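Local coordinates for putative polyketide cyclase (Silicibacter sp. TM1040, PDB 3F8H), which is of unknown function but belongs to the SnoaL-like family and may be a polyketide cyclase, at residues Met39-Val51 against Asp126-Tyr138. Sequence-based numbering, arbitrary orientation.
Sequences MLACLSEDVAHHV and DLRDGLITRVTTY
Ile132 meets the chain at Cys42 through both backbone and side chain. Ile132 N lies 2.9 Å from Cys42 O in a hydrogen bond, and its carbonyl receives Ser44 N in an almost straight bond (178°). Its side chain crosses that of Leu43 at a slant, on the same face of the sheet, with Leu43 CD2 3.7 Å from Ile132 CB, while Val47 CG2 reaches toward Ile132 CG2; Ile24 of helix 23-33 and Phe125 help to enclose it.

After the turn at Ser44-Val47 the pairing resumes with Ala48 N on Thr133 O, and Val135 is then held by both backbone polar atoms, its N-H on Ala48 O and its carbonyl on His50 N. On the opposite face of the sheet from Val135, Arg134 CD sits over one face of the His50 imidazole, a CH-pi contact 4.0 Å from the ring centroid. A bend at chi3 (64°) directs the Arg134 guanidinium to Asp126, which it grips side-on through NE and NH2, while NH1 bonds to Thr136 OG1; Glu95 of the second subunit adds another salt bridge.

Beside the Arg128-Leu131 hairpin turn, Arg128 NH2 forms a salt bridge with Asp46 OD1, 2.9 Å away, and this oxygen also accepts from Ser44 OG. Strand 131-139 thus pairs in parallel with 47-50 on one side and, through a classic beta bulge in which Thr133 and Arg134 face Asp126, with the antiparallel strand 115-128 on the other, within the mixed sheet of the SnoaL-like alpha+beta fold.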
HETATM    1  N   MSE A  39       1.113 -18.209 -10.647  1.00 42.10           N
HETATM    2  CA  MSE A  39       0.473 -16.903 -10.346  1.00 42.37           C
HETATM    3  C   MSE A  39      -0.843 -16.778 -11.072  1.00 42.90           C
HETATM    4  O   MSE A  39      -1.883 -16.382 -10.510  1.00 43.40           O
HETATM    5  CB  MSE A  39       1.377 -15.749 -10.768  1.00 41.48           C
HETATM    6  CG  MSE A  39       2.655 -15.697  -9.999  1.00 42.60           C
HETATM    7 SE   MSE A  39       3.943 -14.394 -10.759  0.75 48.24          SE
HETATM    8  CE  MSE A  39       3.007 -12.802 -10.240  1.00 44.33           C
ATOM      9  N   LEU A  40      -0.814 -17.171 -12.340  1.00 40.07           N
ATOM     10  CA  LEU A  40      -1.995 -17.055 -13.183  1.00 41.10           C
ATOM     11  C   LEU A  40      -3.141 -17.891 -12.656  1.00 41.37           C
ATOM     12  O   LEU A  40      -4.325 -17.507 -12.733  1.00 41.59           O
ATOM     13  CB  LEU A  40      -1.671 -17.441 -14.642  1.00 41.89           C
ATOM     14  CG  LEU A  40      -0.823 -16.407 -15.374  1.00 41.79           C
ATOM     15  CD1 LEU A  40      -0.160 -17.028 -16.621  1.00 41.83           C
ATOM     16  CD2 LEU A  40      -1.680 -15.173 -15.692  1.00 40.35           C
ATOM     17  N   ALA A  41      -2.760 -19.021 -12.100  1.00 39.44           N
ATOM     18  CA  ALA A  41      -3.709 -19.983 -11.546  1.00 41.73           C
ATOM     19  C   ALA A  41      -4.461 -19.426 -10.298  1.00 42.26           C
ATOM     20  O   ALA A  41      -5.530 -19.903  -9.900  1.00 40.61           O
ATOM     21  CB  ALA A  41      -2.973 -21.334 -11.207  1.00 42.11           C
ATOM     22  N   CYS A  42      -3.876 -18.409  -9.698  1.00 41.12           N
ATOM     23  CA  CYS A  42      -4.442 -17.761  -8.505  1.00 41.08           C
ATOM     24  C   CYS A  42      -5.456 -16.681  -8.842  1.00 42.86           C
ATOM     25  O   CYS A  42      -6.134 -16.128  -7.968  1.00 42.49           O
ATOM     26  CB  CYS A  42      -3.334 -17.086  -7.705  1.00 40.59           C
ATOM     27  SG  CYS A  42      -2.269 -18.236  -6.871  1.00 44.61           S
ATOM     28  N   LEU A  43      -5.533 -16.369 -10.126  1.00 42.97           N
ATOM     29  CA  LEU A  43      -6.382 -15.289 -10.601  1.00 42.98           C
ATOM     30  C   LEU A  43      -7.665 -15.697 -11.287  1.00 44.21           C
ATOM     31  O   LEU A  43      -7.728 -16.708 -11.977  1.00 41.87           O
ATOM     32  CB  LEU A  43      -5.609 -14.433 -11.612  1.00 41.84           C
ATOM     33  CG  LEU A  43      -4.182 -14.057 -11.266  1.00 43.63           C
ATOM     34  CD1 LEU A  43      -3.625 -13.278 -12.408  1.00 39.99           C
ATOM     35  CD2 LEU A  43      -4.028 -13.248  -9.928  1.00 39.29           C
ATOM     36  N   SER A  44      -8.667 -14.836 -11.142  1.00 43.45           N
ATOM     37  CA  SER A  44      -9.928 -15.003 -11.880  1.00 45.79           C
ATOM     38  C   SER A  44      -9.751 -14.550 -13.336  1.00 44.83           C
ATOM     39  O   SER A  44      -8.853 -13.781 -13.667  1.00 42.57           O
ATOM     40  CB  SER A  44     -11.083 -14.198 -11.254  1.00 46.23           C
ATOM     41  OG  SER A  44     -10.858 -12.814 -11.405  1.00 48.55           O
ATOM     42  N   GLU A  45     -10.639 -15.057 -14.190  1.00 45.14           N
ATOM     43  CA  GLU A  45     -10.618 -14.747 -15.615  1.00 45.97           C
ATOM     44  C   GLU A  45     -10.840 -13.270 -15.828  1.00 44.25           C
ATOM     45  O   GLU A  45     -10.402 -12.679 -16.807  1.00 44.87           O
ATOM     46  CB  GLU A  45     -11.683 -15.556 -16.361  1.00 48.37           C
ATOM     47  CG  GLU A  45     -11.374 -17.042 -16.456  1.00 56.85           C
ATOM     48  CD  GLU A  45     -10.288 -17.332 -17.469  1.00 65.55           C
ATOM     49  OE1 GLU A  45      -9.717 -16.360 -18.000  1.00 66.28           O
ATOM     50  OE2 GLU A  45     -10.037 -18.524 -17.772  1.00 73.83           O
ATOM     51  N   ASP A  46     -11.506 -12.657 -14.873  1.00 43.60           N
ATOM     52  CA  ASP A  46     -11.827 -11.205 -14.964  1.00 44.07           C
ATOM     53  C   ASP A  46     -10.947 -10.311 -14.069  1.00 42.70           C
ATOM     54  O   ASP A  46     -11.236  -9.153 -13.765  1.00 43.32           O
ATOM     55  CB  ASP A  46     -13.288 -10.985 -14.704  1.00 46.42           C
ATOM     56  CG  ASP A  46     -13.706 -11.403 -13.318  1.00 52.54           C
ATOM     57  OD1 ASP A  46     -12.953 -12.139 -12.643  1.00 57.18           O
ATOM     58  OD2 ASP A  46     -14.808 -10.998 -12.920  1.00 59.18           O
ATOM     59  N   VAL A  47      -9.809 -10.846 -13.710  1.00 40.19           N
ATOM     60  CA  VAL A  47      -8.890 -10.111 -12.828  1.00 39.00           C
ATOM     61  C   VAL A  47      -8.583  -8.687 -13.344  1.00 41.43           C
ATOM     62  O   VAL A  47      -8.310  -8.464 -14.524  1.00 41.76           O
ATOM     63  CB  VAL A  47      -7.594 -10.880 -12.601  1.00 38.96           C
ATOM     64  CG1 VAL A  47      -6.810 -11.016 -13.947  1.00 41.48           C
ATOM     65  CG2 VAL A  47      -6.770 -10.216 -11.456  1.00 37.95           C
ATOM     66  N   ALA A  48      -8.716  -7.735 -12.422  1.00 40.23           N
ATOM     67  CA  ALA A  48      -8.412  -6.354 -12.644  1.00 40.82           C
ATOM     68  C   ALA A  48      -7.115  -6.004 -11.958  1.00 41.47           C
ATOM     69  O   ALA A  48      -7.043  -5.885 -10.735  1.00 43.05           O
ATOM     70  CB  ALA A  48      -9.568  -5.419 -12.170  1.00 41.56           C
ATOM     71  N   HIS A  49      -6.104  -5.777 -12.804  1.00 41.43           N
ATOM     72  CA  HIS A  49      -4.764  -5.399 -12.402  1.00 40.40           C
ATOM     73  C   HIS A  49      -4.648  -3.888 -12.527  1.00 42.81           C
ATOM     74  O   HIS A  49      -4.615  -3.297 -13.609  1.00 41.36           O
ATOM     75  CB  HIS A  49      -3.751  -6.136 -13.239  1.00 41.66           C
ATOM     76  CG  HIS A  49      -2.330  -5.768 -12.958  1.00 37.48           C
ATOM     77  ND1 HIS A  49      -1.344  -5.865 -13.924  1.00 42.50           N
ATOM     78  CD2 HIS A  49      -1.721  -5.311 -11.841  1.00 39.94           C
ATOM     79  CE1 HIS A  49      -0.189  -5.506 -13.404  1.00 41.32           C
ATOM     80  NE2 HIS A  49      -0.391  -5.145 -12.146  1.00 40.89           N
ATOM     81  N   HIS A  50      -4.651  -3.270 -11.359  1.00 43.04           N
ATOM     82  CA  HIS A  50      -4.636  -1.808 -11.252  1.00 44.39           C
ATOM     83  C   HIS A  50      -3.214  -1.304 -11.280  1.00 44.50           C
ATOM     84  O   HIS A  50      -2.551  -1.256 -10.260  1.00 46.70           O
ATOM     85  CB  HIS A  50      -5.331  -1.330  -9.969  1.00 42.87           C
ATOM     86  CG  HIS A  50      -6.814  -1.550  -9.970  1.00 42.83           C
ATOM     87  ND1 HIS A  50      -7.719  -0.539  -9.719  1.00 43.40           N
ATOM     88  CD2 HIS A  50      -7.550  -2.658 -10.206  1.00 45.43           C
ATOM     89  CE1 HIS A  50      -8.945  -1.020  -9.790  1.00 44.22           C
ATOM     90  NE2 HIS A  50      -8.874  -2.307 -10.075  1.00 41.03           N
ATOM     91  N   VAL A  51      -2.768  -0.929 -12.466  1.00 44.70           N
ATOM     92  CA  VAL A  51      -1.410  -0.384 -12.618  1.00 45.41           C
ATOM     93  C   VAL A  51      -1.521   1.059 -12.128  1.00 45.23           C
ATOM     94  O   VAL A  51      -0.737   1.557 -11.312  1.00 43.40           O
ATOM     95  CB  VAL A  51      -0.908  -0.523 -14.039  1.00 45.14           C
ATOM     96  CG1 VAL A  51       0.418   0.236 -14.191  1.00 44.06           C
ATOM     97  CG2 VAL A  51      -0.758  -2.051 -14.363  1.00 45.46           C
ATOM     98  N   ASP A 126      -8.662  -8.055  -3.939  1.00 38.24           N
ATOM     99  CA  ASP A 126     -10.036  -8.515  -3.797  1.00 39.88           C
ATOM    100  C   ASP A 126     -10.003  -9.989  -4.258  1.00 40.25           C
ATOM    101  O   ASP A 126      -9.242 -10.372  -5.130  1.00 37.43           O
ATOM    102  CB  ASP A 126     -11.048  -7.823  -4.684  1.00 40.31           C
ATOM    103  CG  ASP A 126     -11.209  -6.330  -4.421  1.00 46.69           C
ATOM    104  OD1 ASP A 126     -10.879  -5.818  -3.354  1.00 48.95           O
ATOM    105  OD2 ASP A 126     -11.711  -5.650  -5.358  1.00 57.02           O
ATOM    106  N   LEU A 127     -10.856 -10.795  -3.666  1.00 39.19           N
ATOM    107  CA  LEU A 127     -11.000 -12.216  -4.038  1.00 39.21           C
ATOM    108  C   LEU A 127     -12.443 -12.623  -4.087  1.00 39.86           C
ATOM    109  O   LEU A 127     -13.255 -12.117  -3.339  1.00 39.46           O
ATOM    110  CB  LEU A 127     -10.281 -13.117  -3.025  1.00 40.32           C
ATOM    111  CG  LEU A 127      -8.772 -12.917  -2.787  1.00 42.07           C
ATOM    112  CD1 LEU A 127      -8.548 -12.043  -1.519  1.00 41.77           C
ATOM    113  CD2 LEU A 127      -8.115 -14.263  -2.623  1.00 46.20           C
ATOM    114  N   ARG A 128     -12.733 -13.547  -4.982  1.00 38.74           N
ATOM    115  CA  ARG A 128     -14.049 -14.131  -5.107  1.00 39.77           C
ATOM    116  C   ARG A 128     -13.891 -15.635  -5.423  1.00 39.32           C
ATOM    117  O   ARG A 128     -13.085 -16.041  -6.260  1.00 40.29           O
ATOM    118  CB  ARG A 128     -14.845 -13.418  -6.189  1.00 40.25           C
ATOM    119  CG  ARG A 128     -16.208 -14.025  -6.459  1.00 45.41           C
ATOM    120  CD  ARG A 128     -16.829 -13.458  -7.749  1.00 52.45           C
ATOM    121  NE  ARG A 128     -16.053 -13.825  -8.946  1.00 61.27           N
ATOM    122  CZ  ARG A 128     -15.525 -12.963  -9.823  1.00 62.21           C
ATOM    123  NH1 ARG A 128     -15.723 -11.653  -9.698  1.00 65.93           N
ATOM    124  NH2 ARG A 128     -14.836 -13.415 -10.860  1.00 60.51           N
ATOM    125  N   ASP A 129     -14.599 -16.451  -4.665  1.00 39.69           N
ATOM    126  CA  ASP A 129     -14.562 -17.902  -4.847  1.00 40.09           C
ATOM    127  C   ASP A 129     -13.129 -18.413  -4.808  1.00 38.88           C
ATOM    128  O   ASP A 129     -12.758 -19.332  -5.546  1.00 37.40           O
ATOM    129  CB  ASP A 129     -15.166 -18.273  -6.181  1.00 38.31           C
ATOM    130  CG  ASP A 129     -16.665 -18.032  -6.240  1.00 48.19           C
ATOM    131  OD1 ASP A 129     -17.302 -17.907  -5.178  1.00 45.81           O
ATOM    132  OD2 ASP A 129     -17.199 -18.012  -7.370  1.00 49.56           O
ATOM    133  N   GLY A 130     -12.321 -17.736  -4.021  1.00 39.88           N
ATOM    134  CA  GLY A 130     -10.920 -18.159  -3.770  1.00 41.41           C
ATOM    135  C   GLY A 130      -9.853 -17.678  -4.747  1.00 42.41           C
ATOM    136  O   GLY A 130      -8.666 -18.027  -4.665  1.00 42.74           O
ATOM    137  N   LEU A 131     -10.303 -16.888  -5.692  1.00 41.59           N
ATOM    138  CA  LEU A 131      -9.454 -16.355  -6.707  1.00 42.55           C
ATOM    139  C   LEU A 131      -9.324 -14.834  -6.627  1.00 41.33           C
ATOM    140  O   LEU A 131     -10.232 -14.116  -6.301  1.00 41.57           O
ATOM    141  CB  LEU A 131      -9.987 -16.764  -8.076  1.00 43.90           C
ATOM    142  CG  LEU A 131      -9.996 -18.297  -8.276  1.00 46.90           C
ATOM    143  CD1 LEU A 131     -10.616 -18.660  -9.598  1.00 47.94           C
ATOM    144  CD2 LEU A 131      -8.555 -18.831  -8.174  1.00 45.24           C
ATOM    145  N   ILE A 132      -8.141 -14.369  -6.959  1.00 41.25           N
ATOM    146  CA  ILE A 132      -7.850 -12.939  -6.961  1.00 40.98           C
ATOM    147  C   ILE A 132      -8.563 -12.253  -8.108  1.00 41.23           C
ATOM    148  O   ILE A 132      -8.352 -12.592  -9.268  1.00 40.60           O
ATOM    149  CB  ILE A 132      -6.346 -12.670  -7.070  1.00 41.37           C
ATOM    150  CG1 ILE A 132      -5.633 -13.208  -5.818  1.00 42.68           C
ATOM    151  CG2 ILE A 132      -6.102 -11.135  -7.260  1.00 41.07           C
ATOM    152  CD1 ILE A 132      -4.087 -13.330  -5.993  1.00 43.54           C
ATOM    153  N   THR A 133      -9.419 -11.293  -7.780  1.00 40.37           N
ATOM    154  CA  THR A 133     -10.186 -10.570  -8.798  1.00 39.06           C
ATOM    155  C   THR A 133      -9.681  -9.145  -9.014  1.00 40.01           C
ATOM    156  O   THR A 133     -10.103  -8.418  -9.939  1.00 38.63           O
ATOM    157  CB  THR A 133     -11.684 -10.488  -8.427  1.00 41.96           C
ATOM    158  OG1 THR A 133     -11.824  -9.776  -7.196  1.00 40.16           O
ATOM    159  CG2 THR A 133     -12.333 -11.919  -8.327  1.00 41.20           C
ATOM    160  N   ARG A 134      -8.833  -8.740  -8.092  1.00 39.23           N
ATOM    161  CA  ARG A 134      -8.145  -7.452  -8.167  1.00 39.94           C
ATOM    162  C   ARG A 134      -6.841  -7.468  -7.418  1.00 41.05           C
ATOM    163  O   ARG A 134      -6.734  -8.021  -6.324  1.00 41.72           O
ATOM    164  CB  ARG A 134      -8.964  -6.320  -7.548  1.00 41.37           C
ATOM    165  CG  ARG A 134      -8.042  -5.114  -7.434  1.00 50.57           C
ATOM    166  CD  ARG A 134      -8.630  -3.957  -6.790  1.00 53.57           C
ATOM    167  NE  ARG A 134      -9.013  -4.124  -5.386  1.00 52.44           N
ATOM    168  CZ  ARG A 134      -8.376  -3.594  -4.341  1.00 51.57           C
ATOM    169  NH1 ARG A 134      -7.261  -2.875  -4.472  1.00 46.13           N
ATOM    170  NH2 ARG A 134      -8.886  -3.794  -3.143  1.00 48.77           N
ATOM    171  N   VAL A 135      -5.890  -6.780  -8.023  1.00 41.97           N
ATOM    172  CA  VAL A 135      -4.519  -6.634  -7.540  0.50 42.86           C
ATOM    173  C   VAL A 135      -4.043  -5.204  -7.710  1.00 42.31           C
ATOM    174  O   VAL A 135      -4.075  -4.684  -8.821  1.00 41.27           O
ATOM    175  CB  VAL A 135      -3.515  -7.482  -8.393  0.50 44.37           C
ATOM    176  CG1 VAL A 135      -2.079  -7.114  -8.055  0.50 44.66           C
ATOM    177  CG2 VAL A 135      -3.742  -8.956  -8.227  0.50 48.28           C
ATOM    178  N   THR A 136      -3.629  -4.585  -6.610  1.00 42.77           N
ATOM    179  CA  THR A 136      -3.014  -3.242  -6.619  1.00 43.54           C
ATOM    180  C   THR A 136      -1.751  -3.311  -5.778  1.00 43.14           C
ATOM    181  O   THR A 136      -1.748  -3.883  -4.724  1.00 44.07           O
ATOM    182  CB  THR A 136      -3.886  -2.081  -6.058  1.00 46.07           C
ATOM    183  OG1 THR A 136      -5.244  -2.179  -6.523  1.00 49.96           O
ATOM    184  CG2 THR A 136      -3.305  -0.771  -6.545  1.00 48.59           C
ATOM    185  N   THR A 137      -0.672  -2.720  -6.283  1.00 42.46           N
ATOM    186  CA  THR A 137       0.626  -2.743  -5.603  1.00 42.24           C
ATOM    187  C   THR A 137       1.194  -1.360  -5.504  1.00 40.87           C
ATOM    188  O   THR A 137       1.101  -0.557  -6.436  1.00 39.48           O
ATOM    189  CB  THR A 137       1.565  -3.725  -6.298  1.00 43.43           C
ATOM    190  OG1 THR A 137       1.029  -5.063  -6.125  1.00 45.66           O
ATOM    191  CG2 THR A 137       2.978  -3.664  -5.687  1.00 42.41           C
ATOM    192  N   TYR A 138       1.690  -1.051  -4.324  1.00 39.02           N
ATOM    193  CA  TYR A 138       2.287   0.260  -4.076  1.00 40.08           C
ATOM    194  C   TYR A 138       3.695   0.126  -3.559  1.00 39.98           C
ATOM    195  O   TYR A 138       4.077  -0.856  -2.877  1.00 40.47           O
ATOM    196  CB  TYR A 138       1.501   1.014  -3.011  1.00 39.27           C
ATOM    197  CG  TYR A 138       0.051   1.310  -3.301  1.00 43.32           C
ATOM    198  CD1 TYR A 138      -0.317   2.361  -4.121  1.00 42.20           C
ATOM    199  CD2 TYR A 138      -0.943   0.623  -2.638  1.00 44.11           C
ATOM    200  CE1 TYR A 138      -1.637   2.655  -4.337  1.00 41.68           C
ATOM    201  CE2 TYR A 138      -2.257   0.900  -2.845  1.00 45.62           C
ATOM    202  CZ  TYR A 138      -2.610   1.903  -3.705  1.00 46.73           C
ATOM    203  OH  TYR A 138      -3.933   2.180  -3.867  1.00 46.14           O
TER
HETATM  204  O   HOH W   1     -12.446  -8.146 -11.463  1.00 49.99           O
HETATM  205  O   HOH W   2      -0.265  -2.054  -9.186  1.00 35.92           O